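Local coordinates for N-terminal acetyltransferase-like protein (Chaetomium thermophilum, PDB 5NNP) that probably serves as the helical-repeat auxiliary subunit of an N-terminal acetyltransferase A complex, holding its partner protein and reaching the bound coenzyme A derivative, at residues 250-254 / 286-292; 295-299 / 328-332. All coordinates share one frame; numbering follows the deposited sequence.

Contact 1 of 2, residues 250-254 / 286-292. With CMC (carboxymethyl coenzyme *a), chain B.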
loop_
_atom_site.group_PDB
_atom_site.type_symbol
_atom_site.label_atom_id
_atom_site.label_comp_id
_atom_site.label_asym_id
_atom_site.label_seq_id
_atom_site.Cartn_x
_atom_site.Cartn_y
_atom_site.Cartn_z
ATOM N N ASP A 250 9.815 -26.540 2.717
ATOM C CA ASP A 250 11.047 -26.649 3.475
ATOM C C ASP A 250 11.683 -25.271 3.673
ATOM O O ASP A 250 12.360 -25.040 4.665
ATOM C CB ASP A 250 12.016 -27.606 2.779
ATOM C CG ASP A 250 11.626 -29.061 2.953
ATOM O OD1 ASP A 250 11.325 -29.457 4.097
ATOM O OD2 ASP A 250 11.619 -29.816 1.954
ATOM N N ARG A 251 11.460 -24.363 2.727
ATOM C CA ARG A 251 11.991 -23.000 2.800
ATOM C C ARG A 251 11.162 -22.126 3.751
ATOM O O ARG A 251 11.683 -21.247 4.432
ATOM C CB ARG A 251 12.028 -22.372 1.397
ATOM C CG ARG A 251 12.643 -20.952 1.293
ATOM C CD ARG A 251 12.360 -20.341 -0.092
ATOM N NE ARG A 251 13.024 -19.058 -0.315
ATOM C CZ ARG A 251 14.336 -18.919 -0.528
ATOM N NH1 ARG A 251 15.125 -19.982 -0.527
ATOM N NH2 ARG A 251 14.865 -17.716 -0.731
ATOM N N ASN A 252 9.862 -22.362 3.790
ATOM C CA ASN A 252 8.977 -21.499 4.552
ATOM C C ASN A 252 7.730 -22.276 4.906
ATOM O O ASN A 252 6.717 -22.185 4.211
ATOM C CB ASN A 252 8.652 -20.227 3.750
ATOM C CG ASN A 252 7.636 -19.319 4.441
ATOM O OD1 ASN A 252 7.232 -19.564 5.581
ATOM N ND2 ASN A 252 7.221 -18.258 3.743
ATOM N N PRO A 253 7.813 -23.067 5.985
ATOM C CA PRO A 253 6.756 -23.958 6.462
ATOM C C PRO A 253 5.498 -23.207 6.866
ATOM O O PRO A 253 4.497 -23.836 7.206
ATOM C CB PRO A 253 7.403 -24.644 7.665
ATOM C CG PRO A 253 8.850 -24.612 7.357
ATOM C CD PRO A 253 9.069 -23.282 6.718
ATOM N N GLU A 254 5.542 -21.885 6.786
ATOM C CA GLU A 254 4.488 -21.033 7.327
ATOM C C GLU A 254 3.561 -20.437 6.254
ATOM O O GLU A 254 2.741 -19.569 6.550
ATOM C CB GLU A 254 5.129 -19.902 8.132
ATOM C CG GLU A 254 4.572 -19.740 9.514
ATOM C CD GLU A 254 4.582 -21.035 10.298
ATOM O OE1 GLU A 254 5.555 -21.811 10.151
ATOM O OE2 GLU A 254 3.613 -21.274 11.058
ATOM N N LYS A 286 8.967 -32.351 11.231
ATOM C CA LYS A 286 10.221 -31.903 10.642
ATOM C C LYS A 286 10.553 -30.493 11.101
ATOM O O LYS A 286 11.718 -30.114 11.172
ATOM C CB LYS A 286 10.135 -31.962 9.112
ATOM C CG LYS A 286 11.460 -31.847 8.374
ATOM C CD LYS A 286 11.256 -31.953 6.876
ATOM C CE LYS A 286 12.574 -31.839 6.119
ATOM N NZ LYS A 286 12.359 -31.866 4.643
ATOM N N TYR A 287 9.516 -29.728 11.427
ATOM C CA TYR A 287 9.659 -28.319 11.787
ATOM C C TYR A 287 8.824 -27.971 13.032
ATOM O O TYR A 287 7.781 -27.321 12.942
ATOM C CB TYR A 287 9.262 -27.429 10.598
ATOM C CG TYR A 287 10.152 -27.603 9.378
ATOM C CD1 TYR A 287 11.476 -27.175 9.395
ATOM C CD2 TYR A 287 9.666 -28.198 8.212
ATOM C CE1 TYR A 287 12.293 -27.333 8.289
ATOM C CE2 TYR A 287 10.471 -28.364 7.101
ATOM C CZ TYR A 287 11.789 -27.924 7.145
ATOM O OH TYR A 287 12.615 -28.071 6.052
ATOM N N PRO A 288 9.302 -28.403 14.207
ATOM C CA PRO A 288 8.618 -28.271 15.502
ATOM C C PRO A 288 8.188 -26.855 15.865
ATOM O O PRO A 288 7.283 -26.710 16.685
ATOM C CB PRO A 288 9.666 -28.766 16.489
ATOM C CG PRO A 288 10.475 -29.714 15.705
ATOM C CD PRO A 288 10.583 -29.115 14.343
ATOM N N ARG A 289 8.813 -25.839 15.279
ATOM C CA ARG A 289 8.450 -24.456 15.588
ATOM C C ARG A 289 7.409 -23.887 14.630
ATOM O O ARG A 289 7.002 -22.729 14.767
ATOM C CB ARG A 289 9.678 -23.549 15.569
ATOM C CG ARG A 289 10.852 -24.049 16.363
ATOM C CD ARG A 289 11.613 -22.871 16.950
ATOM N NE ARG A 289 11.039 -22.488 18.233
ATOM C CZ ARG A 289 11.464 -21.474 18.975
ATOM N NH1 ARG A 289 12.469 -20.723 18.558
ATOM N NH2 ARG A 289 10.876 -21.214 20.136
ATOM N N SER A 290 7.003 -24.668 13.634
ATOM C CA SER A 290 5.967 -24.181 12.734
ATOM C C SER A 290 4.618 -24.189 13.425
ATOM O O SER A 290 4.156 -25.232 13.886
ATOM C CB SER A 290 5.883 -25.011 11.461
ATOM O OG SER A 290 4.694 -24.674 10.763
ATOM N N ASP A 291 3.994 -23.020 13.509
ATOM C CA ASP A 291 2.630 -22.950 13.997
ATOM C C ASP A 291 1.692 -23.509 12.931
ATOM O O ASP A 291 0.772 -24.271 13.245
ATOM C CB ASP A 291 2.231 -21.523 14.350
ATOM C CG ASP A 291 0.886 -21.460 15.040
ATOM O OD1 ASP A 291 0.698 -22.149 16.078
ATOM O OD2 ASP A 291 0.011 -20.734 14.536
ATOM N N ALA A 292 1.946 -23.134 11.676
ATOM C CA ALA A 292 1.122 -23.549 10.544
ATOM C C ALA A 292 0.911 -25.066 10.480
ATOM O O ALA A 292 -0.220 -25.543 10.293
ATOM C CB ALA A 292 1.741 -23.060 9.242
HETATM N N1A CMC B . 8.829 -11.110 26.774
HETATM C C2A CMC B . 10.014 -11.786 26.725
HETATM N N3A CMC B . 10.413 -12.421 25.588
HETATM C C4A CMC B . 9.628 -12.390 24.477
HETATM C C5A CMC B . 8.404 -11.693 24.514
HETATM C C6A CMC B . 8.019 -11.047 25.692
HETATM N N6A CMC B . 6.814 -10.353 25.736
HETATM N N7A CMC B . 7.801 -11.845 23.173
HETATM C C8A CMC B . 8.676 -12.600 22.450
HETATM N N9A CMC B . 9.702 -12.890 23.246
HETATM C C1B CMC B . 10.809 -13.654 22.786
HETATM C C2B CMC B . 10.680 -15.086 23.114
HETATM O O2B CMC B . 11.901 -15.531 23.715
HETATM C C3B CMC B . 10.540 -15.776 21.841
HETATM O O3B CMC B . 11.365 -16.953 21.856
HETATM P P3B CMC B . 10.735 -18.299 22.388
HETATM O O7A CMC B . 11.770 -19.344 22.471
HETATM O O8A CMC B . 9.496 -18.742 21.519
HETATM O O9A CMC B . 10.361 -18.147 23.791
HETATM C C4B CMC B . 11.123 -14.859 20.840
HETATM O O4B CMC B . 10.869 -13.562 21.341
HETATM C C5B CMC B . 10.375 -15.050 19.563
HETATM O O5B CMC B . 9.007 -14.829 19.923
HETATM P P1A CMC B . 8.123 -14.202 18.729
HETATM O O1A CMC B . 6.696 -14.661 18.821
HETATM O O2A CMC B . 8.691 -14.664 17.394
HETATM O O3A CMC B . 8.162 -12.578 18.785
HETATM P P2A CMC B . 6.976 -11.610 18.406
HETATM O O4A CMC B . 6.010 -11.553 19.557
HETATM O O5A CMC B . 6.277 -12.116 17.195
HETATM O O6A CMC B . 7.561 -10.183 18.103
HETATM C CBP CMC B . 8.597 -8.101 18.733
HETATM C CCP CMC B . 8.605 -9.659 18.895
HETATM C CDP CMC B . 8.824 -7.833 17.210
HETATM C CEP CMC B . 9.757 -7.445 19.558
HETATM C CAP CMC B . 7.224 -7.576 19.235
HETATM O OAP CMC B . 7.107 -7.749 20.603
HETATM C C9P CMC B . 6.920 -6.108 18.910
HETATM O O9P CMC B . 6.402 -5.798 17.827
HETATM N N8P CMC B . 7.202 -5.071 19.887
HETATM C C7P CMC B . 6.892 -3.678 19.614
HETATM C C6P CMC B . 7.664 -3.085 18.399
HETATM C C5P CMC B . 9.133 -3.348 18.632
HETATM O O5P CMC B . 9.632 -3.086 19.701
HETATM N N4P CMC B . 9.909 -3.933 17.581
HETATM C C3P CMC B . 11.307 -4.228 17.813
HETATM C C2P CMC B . 12.205 -3.157 17.195
HETATM S S1P CMC B . 13.927 -3.605 17.531
HETATM C C1 CMC B . 14.827 -3.632 15.972
HETATM C C2 CMC B . 14.240 -2.554 15.092
HETATM O O21 CMC B . 13.380 -2.815 14.263
#
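Asp250 turns one carboxylate oxygen, OD1, to two donors: Tyr287 OH at 2.7 Å and Lys286 NZ, also at 2.7 Å, the latter closing a salt bridge. Both come from the same face of the carboxylate, the hydroxyl on the anti side and the ammonium higher above the plane. Carboxylate and phenol ring are turned 57° apart. The ring lies between two aliphatic groups. Pro253 CG makes a CH-pi contact on one face, 3.9 Å from the centroid of the Tyr287 ring, while Lys286 CG covers the opposite face before its extended chain runs out to the acid.

At the other end, Glu254 bends at chi2 (52°) and divides its oxygens. OE1 accepts from Ser290 OG at 3.1 Å, and OE2 takes the backbone N of Ala292 at 2.6 Å (161°), both on the syn side. Ser290 OG also caps the helix start through Ala293 N, so one hydroxyl serves acid and helix. An Asx turn, in which Asn252 OD1 accepts from Glu254 N, fixes the backbone that carries the acid.

Arg289, within the type I turn from Tyr287 to Ser290, reaches outward: NH2 bonds O7A of the 3'-phosphate of carboxymethyl coenzyme A at 3.1 Å, and NH1 forms a salt bridge with an acidic side chain of the partner protein. This chain thus adds a direct bond to the coenzyme A analogue, which residues of the other protein also hold. In the alpha-solenoid, the contact ties the end of helix 238-251 to the linker between helices 273-286 and 292-295, with helix 221-234 touching Arg251.

Contact 2 of 2, residues 295-299 / 328-332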
loop_
_atom_site.group_PDB
_atom_site.type_symbol
_atom_site.label_atom_id
_atom_site.label_comp_id
_atom_site.label_asym_id
_atom_site.label_seq_id
_atom_site.Cartn_x
_atom_site.Cartn_y
_atom_site.Cartn_z
ATOM N N ARG A 295 -1.641 -25.853 13.137
ATOM C CA ARG A 295 -2.884 -25.078 13.204
ATOM C C ARG A 295 -3.809 -25.292 12.011
ATOM O O ARG A 295 -5.031 -25.352 12.167
ATOM C CB ARG A 295 -2.569 -23.586 13.309
ATOM C CG ARG A 295 -3.805 -22.718 13.390
ATOM C CD ARG A 295 -3.448 -21.252 13.213
ATOM N NE ARG A 295 -3.323 -20.848 11.807
ATOM C CZ ARG A 295 -2.178 -20.788 11.125
ATOM N NH1 ARG A 295 -2.183 -20.404 9.852
ATOM N NH2 ARG A 295 -1.028 -21.108 11.703
ATOM N N LEU A 296 -3.211 -25.387 10.825
ATOM C CA LEU A 296 -3.946 -25.476 9.566
ATOM C C LEU A 296 -4.931 -26.654 9.497
ATOM O O LEU A 296 -6.065 -26.467 9.059
ATOM C CB LEU A 296 -2.953 -25.532 8.396
ATOM C CG LEU A 296 -2.385 -24.144 8.080
ATOM C CD1 LEU A 296 -1.235 -24.160 7.076
ATOM C CD2 LEU A 296 -3.501 -23.244 7.591
ATOM N N PRO A 297 -4.515 -27.859 9.943
ATOM C CA PRO A 297 -5.399 -29.039 9.991
ATOM C C PRO A 297 -6.719 -28.814 10.725
ATOM O O PRO A 297 -7.632 -29.627 10.584
ATOM C CB PRO A 297 -4.556 -30.072 10.739
ATOM C CG PRO A 297 -3.147 -29.705 10.394
ATOM C CD PRO A 297 -3.130 -28.204 10.317
ATOM N N LEU A 298 -6.822 -27.741 11.500
ATOM C CA LEU A 298 -8.070 -27.445 12.188
ATOM C C LEU A 298 -9.080 -26.840 11.227
ATOM O O LEU A 298 -10.232 -26.623 11.588
ATOM C CB LEU A 298 -7.841 -26.492 13.369
ATOM C CG LEU A 298 -6.866 -26.917 14.474
ATOM C CD1 LEU A 298 -6.614 -25.765 15.453
ATOM C CD2 LEU A 298 -7.341 -28.176 15.195
ATOM N N ASN A 299 -8.650 -26.558 10.002
ATOM C CA ASN A 299 -9.563 -26.006 9.005
ATOM C C ASN A 299 -10.491 -27.070 8.421
ATOM O O ASN A 299 -11.677 -26.819 8.225
ATOM C CB ASN A 299 -8.787 -25.315 7.888
ATOM C CG ASN A 299 -8.181 -24.006 8.333
ATOM O OD1 ASN A 299 -8.699 -23.360 9.243
ATOM N ND2 ASN A 299 -7.076 -23.605 7.701
ATOM N N ASN A 328 -5.481 -16.200 16.807
ATOM C CA ASN A 328 -4.915 -17.159 15.881
ATOM C C ASN A 328 -5.934 -18.233 15.489
ATOM O O ASN A 328 -5.723 -18.982 14.537
ATOM C CB ASN A 328 -3.674 -17.805 16.505
ATOM C CG ASN A 328 -2.714 -18.366 15.469
ATOM O OD1 ASN A 328 -2.456 -17.742 14.436
ATOM N ND2 ASN A 328 -2.182 -19.557 15.742
ATOM N N LEU A 329 -7.055 -18.297 16.205
ATOM C CA LEU A 329 -8.030 -19.357 15.954
ATOM C C LEU A 329 -9.443 -18.887 15.569
ATOM O O LEU A 329 -10.249 -19.691 15.087
ATOM C CB LEU A 329 -8.115 -20.275 17.182
ATOM C CG LEU A 329 -6.864 -21.081 17.559
ATOM C CD1 LEU A 329 -7.035 -21.744 18.897
ATOM C CD2 LEU A 329 -6.514 -22.129 16.502
ATOM N N LYS A 330 -9.742 -17.601 15.746
ATOM C CA LYS A 330 -11.115 -17.103 15.566
ATOM C C LYS A 330 -11.672 -17.277 14.157
ATOM O O LYS A 330 -12.889 -17.245 13.962
ATOM C CB LYS A 330 -11.203 -15.627 15.949
ATOM C CG LYS A 330 -10.361 -14.696 15.101
ATOM C CD LYS A 330 -10.529 -13.276 15.579
ATOM C CE LYS A 330 -10.272 -12.284 14.474
ATOM N NZ LYS A 330 -10.507 -10.895 14.948
ATOM N N HIS A 331 -10.788 -17.454 13.181
ATOM C CA HIS A 331 -11.194 -17.731 11.804
ATOM C C HIS A 331 -12.012 -19.021 11.685
ATOM O O HIS A 331 -12.739 -19.206 10.708
ATOM C CB HIS A 331 -9.967 -17.831 10.895
ATOM C CG HIS A 331 -9.079 -19.002 11.205
ATOM N ND1 HIS A 331 -8.174 -19.002 12.248
ATOM C CD2 HIS A 331 -8.959 -20.211 10.607
ATOM C CE1 HIS A 331 -7.534 -20.159 12.277
ATOM N NE2 HIS A 331 -7.996 -20.913 11.294
ATOM N N LEU A 332 -11.870 -19.915 12.663
ATOM C CA LEU A 332 -12.602 -21.190 12.668
ATOM C C LEU A 332 -14.045 -21.046 13.150
ATOM O O LEU A 332 -14.858 -21.945 12.966
ATOM C CB LEU A 332 -11.894 -22.215 13.554
ATOM C CG LEU A 332 -10.511 -22.707 13.145
ATOM C CD1 LEU A 332 -9.906 -23.495 14.281
ATOM C CD2 LEU A 332 -10.595 -23.560 11.894
#
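Leu298 and Leu329 form the dense part of this contact, meeting through CD1 and CD2 at 3.8 Å. Leu332 completes the group, its CD1 lying 3.8 Å from Leu298 CB as the two side chains cross at about a right angle. All three leucines are buried, and helix 303-320 lines the same apolar patch, where Phe306 and Thr309 touch Leu298 while Tyr313 and Leu314 touch Leu329.

Arg295 borders this patch with its aliphatic portion. With CG anti to the backbone N the chain runs past Leu329, CG coming within 4.2 Å of Leu329 CD2, and CD then rests 3.3 Å from Asn328 ND2. A bend at chi3 (83°) turns the guanidinium, whose NH2 forms a salt bridge with Asp291, an acid that Asn328 also approaches. Replacing Arg295 with an alanine is likely to leave Asp291 without its charged mate and to open a gap beside Asn328 and Leu329.

In the alpha-solenoid of this auxiliary-subunit family, the contact joins the turn leading out of helix 292-295 to the end of helix 325-329, where the chain tightens into a 3-10 turn at 330-332. Helix 303-320 connects the two segments and packs against both.

On the partly exposed side, shared with the other protein, the fit is looser. The partly exposed His331 presents the edge of its ring to Asn299, and its NE2 makes only a weak hydrogen bond to Asn299 OD1, 3.3 Å long and bent to 125°. The amide stands 79° from the ring, while Leu332 CG covers one ring face and a polar side chain of the partner protein packs on His331.

How the contacts relate
Contact 1 closes before contact 2 opens along the chain, and their centres lie 16 Å apart on the same side of the chain's centre. Helix 292-295 joins them: contact 1 holds its start, contact 2 the turn that leaves it. They meet directly where Asp291 OD2 lies 2.8 Å from Asn328 ND2, a probable hydrogen bond, and where Ala292 packs near Pro297. Contact 1 is partly buried and mainly polar, with acids gripping hydroxyl, ammonium and backbone donors and an arginine extending to the coenzyme A analogue. Contact 2 is more buried, resting chiefly on leucine packing against helix 303-320, with a buried Arg295-Asn328 approach beside the leucines and one weak polar bond at the margin.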